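Side-chain contacts in beta-hexosaminidase LpqI (PDB 6GFV), which cleaves terminal beta-1,4-linked N-acetylglucosamine from peptidoglycan fragments as a family 3 glycoside hydrolase in mycobacterial cell-wall recycling: residues 7-12 / 332-337; 37-42 / 300-305; 85-90 / 94-99; 187-190 / 196-199; 247-250 / 255-258. All blocks are in the same frame, centred on the assembly; numbering follows the deposited sequence.

Contact 1: 7-12 / 332-337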
# COMPACT_ATOMS: atom_id res chain seq x y z
N ALA A 7 16.93 -16.80 8.29
CA ALA A 7 16.12 -16.76 9.51
C ALA A 7 14.63 -16.62 9.18
O ALA A 7 14.28 -15.99 8.20
CB ALA A 7 16.55 -15.60 10.38
N GLU A 8 13.78 -17.21 10.01
CA GLU A 8 12.33 -17.08 9.84
C GLU A 8 11.89 -15.64 10.16
O GLU A 8 12.57 -14.94 10.90
CB GLU A 8 11.58 -18.11 10.70
CG GLU A 8 11.58 -17.83 12.20
CD GLU A 8 10.56 -18.67 12.97
OE1 GLU A 8 9.56 -19.13 12.36
OE2 GLU A 8 10.75 -18.88 14.19
N PRO A 9 10.75 -15.19 9.61
CA PRO A 9 10.27 -13.82 9.80
C PRO A 9 10.25 -13.35 11.26
O PRO A 9 10.72 -12.26 11.53
CB PRO A 9 8.85 -13.88 9.25
CG PRO A 9 8.93 -14.88 8.19
CD PRO A 9 9.88 -15.93 8.68
N ALA A 10 9.74 -14.15 12.17
CA ALA A 10 9.67 -13.76 13.57
C ALA A 10 11.05 -13.46 14.16
O ALA A 10 11.17 -12.75 15.15
CB ALA A 10 8.98 -14.85 14.38
N GLY A 11 12.09 -14.00 13.54
CA GLY A 11 13.43 -13.83 14.05
C GLY A 11 14.22 -12.75 13.36
O GLY A 11 15.27 -12.34 13.83
N ILE A 12 13.70 -12.28 12.24
CA ILE A 12 14.40 -11.27 11.45
C ILE A 12 14.84 -10.03 12.26
O ILE A 12 15.93 -9.53 12.03
CB ILE A 12 13.53 -10.83 10.26
CG1 ILE A 12 13.45 -11.96 9.24
CG2 ILE A 12 14.10 -9.60 9.59
CD1 ILE A 12 14.75 -12.22 8.52
N ARG A 332 5.91 -8.48 10.08
CA ARG A 332 4.87 -8.47 9.07
C ARG A 332 5.45 -8.26 7.68
O ARG A 332 5.00 -8.86 6.71
CB ARG A 332 3.82 -7.40 9.38
CG ARG A 332 2.89 -7.77 10.50
CD ARG A 332 1.65 -6.93 10.48
NE ARG A 332 0.85 -7.12 11.68
CZ ARG A 332 0.88 -6.31 12.73
NH1 ARG A 332 1.65 -5.25 12.72
NH2 ARG A 332 0.12 -6.56 13.79
N VAL A 333 6.46 -7.41 7.57
CA VAL A 333 6.99 -7.13 6.25
C VAL A 333 7.87 -8.30 5.78
O VAL A 333 7.84 -8.65 4.61
CB VAL A 333 7.73 -5.76 6.20
CG1 VAL A 333 6.80 -4.65 6.67
CG2 VAL A 333 8.96 -5.77 7.03
N ALA A 334 8.58 -8.95 6.70
CA ALA A 334 9.32 -10.15 6.32
C ALA A 334 8.39 -11.22 5.75
O ALA A 334 8.70 -11.85 4.74
CB ALA A 334 10.11 -10.70 7.51
N THR A 335 7.25 -11.41 6.40
CA THR A 335 6.25 -12.39 6.01
C THR A 335 5.71 -12.05 4.63
O THR A 335 5.54 -12.92 3.79
CB THR A 335 5.06 -12.46 7.05
OG1 THR A 335 5.55 -12.81 8.34
CG2 THR A 335 4.03 -13.48 6.63
N MET A 336 5.45 -10.77 4.42
CA MET A 336 5.00 -10.26 3.12
C MET A 336 6.04 -10.55 2.03
O MET A 336 5.68 -11.00 0.95
CB MET A 336 4.72 -8.75 3.21
CG MET A 336 4.42 -8.06 1.89
SD MET A 336 4.25 -6.28 2.01
CE MET A 336 5.96 -5.77 1.98
N LYS A 337 7.31 -10.29 2.32
CA LYS A 337 8.36 -10.43 1.32
C LYS A 337 8.68 -11.88 0.99
O LYS A 337 9.06 -12.19 -0.12
CB LYS A 337 9.64 -9.71 1.78
CG LYS A 337 9.59 -8.21 1.57
CD LYS A 337 10.79 -7.54 2.16
CE LYS A 337 10.83 -6.06 1.80
NZ LYS A 337 12.11 -5.47 2.17
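P9 opens a short 3-10 turn that lies against the last turns of helix 323-337, and the backbones come nearest between P9 and A334, whose CA atoms are 5.1 Å apart. No hydrogen bond spans the two segments; the contact is largely apolar, with the small alanine methyl letting the two backbones come close. The methyl of A334 is the centre of the contact. It is directed toward the turn, and its CB meets P9 CB at 3.8 Å, with P9 CA at nearly the same distance. From the other end of the turn I12 reaches the same methyl, its CG1 lying 4.0 Å from A334 CB. The first torsion of I12 (chi1 -70°) sets CG1 beside the backbone N, and it is this branch that meets the alanine. T335 adds a second touch on the proline: its OG1 is 3.6 Å from P9 CB and a little farther from CG, the two side chains crossing at about a right angle. That hydroxyl is hydrogen-bonded to the carbonyl O of V331 one turn back along its own helix, and against the proline it makes only van der Waals contact. The turn is closed by G11 N to E8 O at 2.8 Å and by I12 N to P9 O; P9 and I12 both point toward A334. A334 also packs on L73. The C6-C343 disulfide links the two ends of the chain, beside this packing of the lead-in to helix 18-23 on helix 323-337, the final helix of the barrel.

Contact 2: 37-42 / 300-305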
# COMPACT_ATOMS: atom_id res chain seq x y z
N GLN A 37 19.15 3.10 -7.04
CA GLN A 37 20.37 2.43 -6.60
C GLN A 37 21.01 3.14 -5.40
O GLN A 37 21.49 2.49 -4.48
CB GLN A 37 21.38 2.32 -7.75
CG GLN A 37 22.70 1.66 -7.41
CD GLN A 37 22.55 0.19 -7.04
OE1 GLN A 37 22.21 -0.15 -5.90
NE2 GLN A 37 22.81 -0.69 -8.00
N ALA A 38 20.98 4.47 -5.40
CA ALA A 38 21.60 5.21 -4.30
C ALA A 38 20.81 5.07 -2.99
O ALA A 38 21.40 4.88 -1.94
CB ALA A 38 21.75 6.68 -4.67
N VAL A 39 19.48 5.16 -3.06
CA VAL A 39 18.70 5.12 -1.82
C VAL A 39 18.79 3.73 -1.17
O VAL A 39 18.93 3.64 0.04
CB VAL A 39 17.23 5.55 -2.05
CG1 VAL A 39 16.41 4.45 -2.70
CG2 VAL A 39 16.60 6.01 -0.73
N VAL A 40 18.80 2.67 -1.98
CA VAL A 40 18.97 1.30 -1.46
C VAL A 40 20.37 1.07 -0.86
O VAL A 40 20.50 0.52 0.23
CB VAL A 40 18.71 0.24 -2.55
CG1 VAL A 40 19.03 -1.15 -2.04
CG2 VAL A 40 17.27 0.29 -3.03
N THR A 41 21.42 1.48 -1.58
CA THR A 41 22.78 1.26 -1.12
C THR A 41 23.10 2.04 0.16
O THR A 41 23.74 1.52 1.08
CB THR A 41 23.81 1.62 -2.22
OG1 THR A 41 23.71 0.68 -3.29
CG2 THR A 41 25.24 1.60 -1.70
N ASN A 42 22.63 3.28 0.24
CA ASN A 42 23.00 4.17 1.33
C ASN A 42 22.10 4.13 2.57
O ASN A 42 22.54 4.43 3.67
CB ASN A 42 23.08 5.59 0.81
CG ASN A 42 24.21 5.78 -0.18
OD1 ASN A 42 25.21 5.07 -0.12
ND2 ASN A 42 24.04 6.71 -1.10
N VAL A 300 6.56 9.54 -2.23
CA VAL A 300 6.96 9.45 -3.64
C VAL A 300 8.31 10.04 -4.03
O VAL A 300 8.59 10.17 -5.21
CB VAL A 300 5.89 10.10 -4.54
CG1 VAL A 300 4.54 9.42 -4.35
CG2 VAL A 300 5.79 11.60 -4.30
N THR A 301 9.14 10.39 -3.06
CA THR A 301 10.47 10.94 -3.34
C THR A 301 11.48 10.38 -2.35
O THR A 301 11.10 9.98 -1.25
CB THR A 301 10.50 12.49 -3.23
OG1 THR A 301 9.92 12.88 -1.99
CG2 THR A 301 9.74 13.14 -4.36
N THR A 302 12.75 10.40 -2.73
CA THR A 302 13.80 9.82 -1.88
C THR A 302 14.50 10.82 -0.96
O THR A 302 15.11 10.43 0.02
CB THR A 302 14.91 9.15 -2.73
OG1 THR A 302 15.51 10.11 -3.60
CG2 THR A 302 14.35 8.02 -3.56
N LYS A 303 14.45 12.10 -1.29
CA LYS A 303 15.33 13.07 -0.63
C LYS A 303 15.10 13.20 0.88
O LYS A 303 16.00 13.58 1.61
CB LYS A 303 15.19 14.45 -1.28
CG LYS A 303 13.88 15.15 -1.03
CD LYS A 303 13.79 16.46 -1.79
CE LYS A 303 12.44 17.11 -1.58
NZ LYS A 303 11.36 16.35 -2.26
N GLU A 304 13.90 12.84 1.34
CA GLU A 304 13.56 13.01 2.75
C GLU A 304 14.08 11.90 3.66
O GLU A 304 14.02 12.03 4.88
CB GLU A 304 12.04 13.12 2.91
CG GLU A 304 11.42 14.30 2.20
CD GLU A 304 11.14 14.04 0.73
OE1 GLU A 304 11.57 13.00 0.21
OE2 GLU A 304 10.48 14.89 0.09
N VAL A 305 14.62 10.84 3.07
CA VAL A 305 14.95 9.63 3.82
C VAL A 305 15.96 9.81 4.96
O VAL A 305 15.70 9.32 6.06
CB VAL A 305 15.44 8.50 2.88
CG1 VAL A 305 16.06 7.37 3.67
CG2 VAL A 305 14.29 7.98 2.04
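V39, on helix 33-43, faces T302, the first residue of a type I turn that runs to V305, with their CA atoms 6.8 Å apart; the turn is closed by V305 N bonding to T302 O at 3.1 Å. One methyl carries most of the contact. With chi1 at 77°, V39 CG2 stands anti to its backbone N and enters the bend, 4.1 Å from T302 CB and equally far from V305 CG2. T302 replies with its own methyl, CG2, which lies 4.1 Å from V39 CB. V39 crosses V305 at about a right angle. The T302 hydroxyl is hydrogen-bonded to D35 of helix 33-43, a polar tether beside the apolar touch. The arrangement brings the loop after the last barrel strand, 297-299, against the helix that follows the first strand, 26-29, at the closure of the barrel. T302 and V305 also rest on V28 of that first strand. The interface is thus a buried methyl patch with the T302 hydroxyl at its margin: the contact itself is van der Waals, and the nearby T302-D35 bond is a directional link between loop and helix.

Contact 3: 85-90 / 94-99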
# COMPACT_ATOMS: atom_id res chain seq x y z
N ARG A 85 -7.72 4.73 -16.05
CA ARG A 85 -7.08 6.04 -15.83
C ARG A 85 -5.83 5.96 -14.95
O ARG A 85 -5.02 6.87 -14.95
CB ARG A 85 -8.08 7.03 -15.21
CG ARG A 85 -9.14 7.57 -16.20
CD ARG A 85 -9.99 8.69 -15.58
NE ARG A 85 -10.69 8.24 -14.39
CZ ARG A 85 -10.70 8.89 -13.23
NH1 ARG A 85 -10.04 10.03 -13.10
NH2 ARG A 85 -11.36 8.39 -12.19
N VAL A 86 -5.67 4.88 -14.20
CA VAL A 86 -4.49 4.72 -13.36
C VAL A 86 -3.69 3.47 -13.76
O VAL A 86 -3.83 2.40 -13.18
CB VAL A 86 -4.86 4.64 -11.86
CG1 VAL A 86 -3.62 4.56 -11.01
CG2 VAL A 86 -5.67 5.86 -11.47
N SER A 87 -2.85 3.62 -14.78
CA SER A 87 -2.11 2.47 -15.27
C SER A 87 -0.69 2.84 -15.65
O SER A 87 -0.38 3.06 -16.80
CB SER A 87 -2.86 1.86 -16.46
OG SER A 87 -2.04 0.96 -17.19
N ARG A 88 0.18 2.92 -14.64
CA ARG A 88 1.58 3.34 -14.83
C ARG A 88 2.34 2.55 -15.91
O ARG A 88 3.15 3.12 -16.64
CB ARG A 88 2.35 3.24 -13.51
CG ARG A 88 3.75 3.80 -13.60
CD ARG A 88 3.70 5.29 -13.88
NE ARG A 88 4.98 5.90 -14.25
CZ ARG A 88 5.37 6.09 -15.51
NH1 ARG A 88 4.60 5.69 -16.51
NH2 ARG A 88 6.53 6.67 -15.75
N LEU A 89 2.07 1.26 -16.02
CA LEU A 89 2.84 0.38 -16.89
C LEU A 89 2.13 0.08 -18.20
O LEU A 89 2.42 -0.92 -18.86
CB LEU A 89 3.16 -0.93 -16.16
CG LEU A 89 3.92 -0.82 -14.83
CD1 LEU A 89 4.19 -2.20 -14.22
CD2 LEU A 89 5.23 -0.04 -15.01
N ARG A 90 1.19 0.93 -18.58
CA ARG A 90 0.42 0.73 -19.81
C ARG A 90 1.33 0.50 -21.04
O ARG A 90 0.99 -0.27 -21.93
CB ARG A 90 -0.52 1.91 -20.06
CG ARG A 90 0.16 3.27 -20.13
CD ARG A 90 -0.87 4.39 -20.24
NE ARG A 90 -0.24 5.70 -20.34
CZ ARG A 90 0.30 6.36 -19.32
NH1 ARG A 90 0.31 5.84 -18.10
NH2 ARG A 90 0.84 7.55 -19.53
N GLY A 94 0.59 -4.10 -22.15
CA GLY A 94 -0.52 -4.23 -23.08
C GLY A 94 -1.57 -3.14 -23.02
O GLY A 94 -2.72 -3.37 -23.40
N GLY A 95 -1.19 -1.95 -22.56
CA GLY A 95 -2.10 -0.83 -22.51
C GLY A 95 -2.85 -0.62 -21.20
O GLY A 95 -2.68 -1.36 -20.24
N THR A 96 -3.69 0.42 -21.17
CA THR A 96 -4.47 0.73 -19.97
C THR A 96 -5.52 -0.34 -19.71
O THR A 96 -5.84 -0.65 -18.57
CB THR A 96 -5.22 2.07 -20.09
OG1 THR A 96 -6.08 2.02 -21.23
CG2 THR A 96 -4.26 3.23 -20.24
N GLY A 97 -6.06 -0.89 -20.78
CA GLY A 97 -7.27 -1.68 -20.70
C GLY A 97 -8.44 -0.81 -20.23
O GLY A 97 -8.29 0.39 -20.05
N PRO A 98 -9.61 -1.43 -20.03
CA PRO A 98 -10.77 -0.71 -19.49
C PRO A 98 -10.61 -0.31 -18.02
O PRO A 98 -9.81 -0.89 -17.27
CB PRO A 98 -11.92 -1.70 -19.65
CG PRO A 98 -11.26 -3.04 -19.84
CD PRO A 98 -9.93 -2.80 -20.45
N SER A 99 -11.39 0.69 -17.61
CA SER A 99 -11.49 1.07 -16.21
C SER A 99 -12.13 -0.04 -15.39
O SER A 99 -12.70 -0.97 -15.95
CB SER A 99 -12.32 2.35 -16.05
OG SER A 99 -13.66 2.14 -16.49
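G94 approaches R90 first, but its N, 3.9 Å from R90 O, stays too far for a bond. The next residue makes it: G95 N donates to R90 O at 2.8 Å, arriving in the carbonyl plane on a lone pair, though the N-H is bent at 136°. G95 has a positive phi of 94°, and its carbonyl carbon rests 3.6 Å from R90 CB. R90 ends a type I turn that begins at S87 and includes R88, which by similarity binds substrate. Its side chain is folded back over that turn: with CG between N and the carbonyl carbon and the chain extended to NE, NH1 reaches S87 O at 3.1 Å, in the guanidinium plane but above the plane of the carbonyl. R90 N comes to that oxygen from the opposite face, and S87 O is gripped twice. T96 follows, its CG2 3.6 Å from R90 CD, the two chains running side by side and pointing the same way. T96 CA sits 3.7 Å from S87 OG, a hydroxyl hydrogen-bonded to E81, while T96 OG1 turns to G97 O. Farther on, S99 is the N-cap of helix 100-106, its OG bonded to E102 N. The loop thus runs from strand 86-87, the antiparallel partner of strand 76-83, to helix 100-106; T96 pairs through its backbone with G84, and R119 of helix 109-126 binds G95 O.

Contact 4: 187-190 / 196-199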
# COMPACT_ATOMS: atom_id res chain seq x y z
N ARG A 187 -17.66 7.79 -1.01
CA ARG A 187 -18.55 8.93 -0.79
C ARG A 187 -17.86 10.05 0.00
O ARG A 187 -18.51 10.79 0.70
CB ARG A 187 -19.83 8.47 -0.07
CG ARG A 187 -20.63 7.42 -0.84
CD ARG A 187 -20.56 6.06 -0.14
NE ARG A 187 -21.10 4.93 -0.89
CZ ARG A 187 -22.40 4.66 -1.01
NH1 ARG A 187 -23.30 5.45 -0.45
NH2 ARG A 187 -22.80 3.60 -1.70
N GLY A 188 -16.54 10.17 -0.13
CA GLY A 188 -15.79 11.23 0.51
C GLY A 188 -16.22 12.63 0.08
O GLY A 188 -16.83 12.80 -0.97
N SER A 189 -15.92 13.63 0.91
CA SER A 189 -16.35 14.99 0.64
C SER A 189 -15.54 15.70 -0.45
O SER A 189 -15.92 16.79 -0.90
CB SER A 189 -16.28 15.81 1.91
OG SER A 189 -14.95 15.86 2.38
N GLY A 190 -14.44 15.10 -0.89
CA GLY A 190 -13.62 15.70 -1.94
C GLY A 190 -12.46 14.83 -2.41
O GLY A 190 -12.54 13.61 -2.41
N GLY A 196 -8.36 18.22 2.61
CA GLY A 196 -8.93 17.36 3.63
C GLY A 196 -10.26 16.77 3.22
O GLY A 196 -11.12 17.46 2.67
N VAL A 197 -10.44 15.48 3.47
CA VAL A 197 -11.62 14.76 3.05
C VAL A 197 -12.29 14.03 4.23
O VAL A 197 -11.62 13.37 5.03
CB VAL A 197 -11.26 13.76 1.93
CG1 VAL A 197 -12.41 12.85 1.61
CG2 VAL A 197 -10.82 14.52 0.67
N THR A 198 -13.61 14.15 4.32
CA THR A 198 -14.41 13.49 5.35
C THR A 198 -15.35 12.44 4.75
O THR A 198 -15.91 12.64 3.68
CB THR A 198 -15.22 14.54 6.16
OG1 THR A 198 -14.32 15.44 6.82
CG2 THR A 198 -16.14 13.89 7.19
N THR A 199 -15.53 11.33 5.46
CA THR A 199 -16.47 10.26 5.09
C THR A 199 -17.87 10.45 5.72
O THR A 199 -18.04 11.30 6.58
CB THR A 199 -15.94 8.89 5.54
OG1 THR A 199 -15.94 8.80 6.97
CG2 THR A 199 -14.53 8.64 5.01
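S189 and T198 are locked by a reciprocal pair of bonds, one through a side chain and one through backbone alone. S189 points at the short, weakly bonded strand 197-198, and its chi1 of 61° places OG between its own N and carbonyl carbon, from where it accepts T198 N at 2.9 Å along an almost perfectly straight N-H (179°). In return S189 N donates to T198 O, also at 2.9 Å, but with a bent N-H and a slight tilt from the carbonyl plane. The same carbonyl oxygen receives a CA-H...O contact from G188 CA at 3.5 Å. V197 works differently: its two methyls lie alongside the backbone of G188 and G190, the glycines on either side of S189 in sequence. CG1, anti to the backbone N, faces G188 CA at 3.9 Å and S189 N slightly closer; CG2 presses on the peptide after G190, 3.5 Å from its C. G188, having no side chain, lets CG1 come up against its backbone. R187 leads off to a salt bridge with D208, and V197 and T199 bond through their backbones to Q230 of strand 223-230. By similarity, the intervening loop carries D191, important for activity, and H193, the proton donor/acceptor, as in the mobile loop of related family 3 N-acetylglucosaminidases. Two directional hydrogen bonds and the V197 contacts thus join the stems of that loop.

Contact 5: 247-250 / 255-258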
# COMPACT_ATOMS: atom_id res chain seq x y z
N VAL A 247 -6.80 2.23 12.44
CA VAL A 247 -6.03 1.01 12.22
C VAL A 247 -6.48 -0.08 13.21
O VAL A 247 -6.68 -1.21 12.81
CB VAL A 247 -4.53 1.26 12.32
CG1 VAL A 247 -3.75 -0.01 12.14
CG2 VAL A 247 -4.10 2.29 11.28
N ASN A 248 -6.70 0.28 14.47
CA ASN A 248 -7.19 -0.72 15.46
C ASN A 248 -8.52 -1.37 15.06
O ASN A 248 -8.70 -2.55 15.30
CB ASN A 248 -7.30 -0.08 16.86
CG ASN A 248 -5.98 -0.09 17.61
OD1 ASN A 248 -4.99 -0.62 17.14
ND2 ASN A 248 -5.96 0.51 18.78
N LEU A 249 -9.44 -0.63 14.44
CA LEU A 249 -10.67 -1.23 13.92
C LEU A 249 -10.39 -2.31 12.87
O LEU A 249 -11.00 -3.38 12.87
CB LEU A 249 -11.58 -0.18 13.29
CG LEU A 249 -12.91 -0.66 12.68
CD1 LEU A 249 -13.79 -1.34 13.72
CD2 LEU A 249 -13.66 0.49 12.00
N LEU A 250 -9.45 -2.01 11.98
CA LEU A 250 -9.01 -2.95 10.96
C LEU A 250 -8.39 -4.19 11.61
O LEU A 250 -8.71 -5.31 11.22
CB LEU A 250 -8.01 -2.29 10.00
CG LEU A 250 -7.37 -3.19 8.93
CD1 LEU A 250 -8.40 -3.90 8.05
CD2 LEU A 250 -6.40 -2.41 8.08
N GLY A 255 -15.86 -4.72 15.22
CA GLY A 255 -16.70 -3.54 15.09
C GLY A 255 -17.38 -3.31 13.75
O GLY A 255 -18.33 -2.54 13.68
N TYR A 256 -16.91 -3.93 12.68
CA TYR A 256 -17.63 -3.81 11.41
C TYR A 256 -18.00 -5.17 10.82
O TYR A 256 -18.28 -5.29 9.63
CB TYR A 256 -16.83 -2.96 10.40
CG TYR A 256 -15.60 -3.58 9.76
CD1 TYR A 256 -14.37 -3.51 10.37
CD2 TYR A 256 -15.68 -4.20 8.52
CE1 TYR A 256 -13.25 -4.06 9.78
CE2 TYR A 256 -14.56 -4.76 7.92
CZ TYR A 256 -13.35 -4.69 8.55
OH TYR A 256 -12.25 -5.25 7.96
N GLY A 257 -18.02 -6.20 11.67
CA GLY A 257 -18.43 -7.54 11.28
C GLY A 257 -17.40 -8.40 10.55
O GLY A 257 -17.77 -9.28 9.79
N ALA A 258 -16.12 -8.17 10.82
CA ALA A 258 -15.04 -8.87 10.15
C ALA A 258 -14.15 -9.63 11.13
O ALA A 258 -14.05 -9.26 12.29
CB ALA A 258 -14.19 -7.88 9.37
O HOH W 1 -10.55 -6.66 9.84
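Y256 sends its side chain from the loop after helix 244-252 back toward that helix, and its atoms meet L249 and L250 in turn. CB leaves the backbone in the direction of the helix. The ring carbon CD1, on the side facing the helix, meets L249 CG at 3.9 Å, and L249 CD1 only slightly farther; these two side chains cross at a slant. One step out, CE1 lies 3.9 Å from the carbonyl oxygen of L249, which sits at the ring edge, close to the ring plane, where the slightly positive C-H rim probably suits it. One face of the ring is partly covered by the CB of A258 from its own loop, 3.3 Å above the plane and displaced toward the rim. At the tip, OH passes beside L250 CD1 at 4.1 Å, the two side chains pointing the same way, and binds a water at 2.9 Å. That water donates to L250 O at 2.7 Å. L249 has a further partner: its CD1 touches G255 CA at 3.9 Å, and one leucine branch spans both the glycine and the tyrosine ring. Outside the two segments the ring packs on L210 and V217, and the Y256 carbonyl is bonded by R214. The contact folds the loop between helix 244-252 and strand 265-267 back on that helix of the barrel. Its chemistry is mixed: the flank of the ring is apolar against leucine, whereas its hydroxyl is linked to the helix backbone through a water.

From the N terminus, the segment 7-12 opens the outermost loop, which contact 1 closes at the final helix some 320 residues later. Contact 2 nests within it, linking the helix after the first barrel strand to the loop after the last. Inside contact 2, three short loops follow in series, without crossing: contact 3 beside strand 86-87, contact 4 at the stems of the loop that by similarity carries catalytic residues, and contact 5 after helix 244-252. Contacts 1 and 2 thus join the beginning and end of the barrel, while the other three close short local loops. Contacts 3 and 4 both reach the barrel sheet, with nearest atoms about 11 Å apart; contacts 4 and 5 have centres about 20 Å apart.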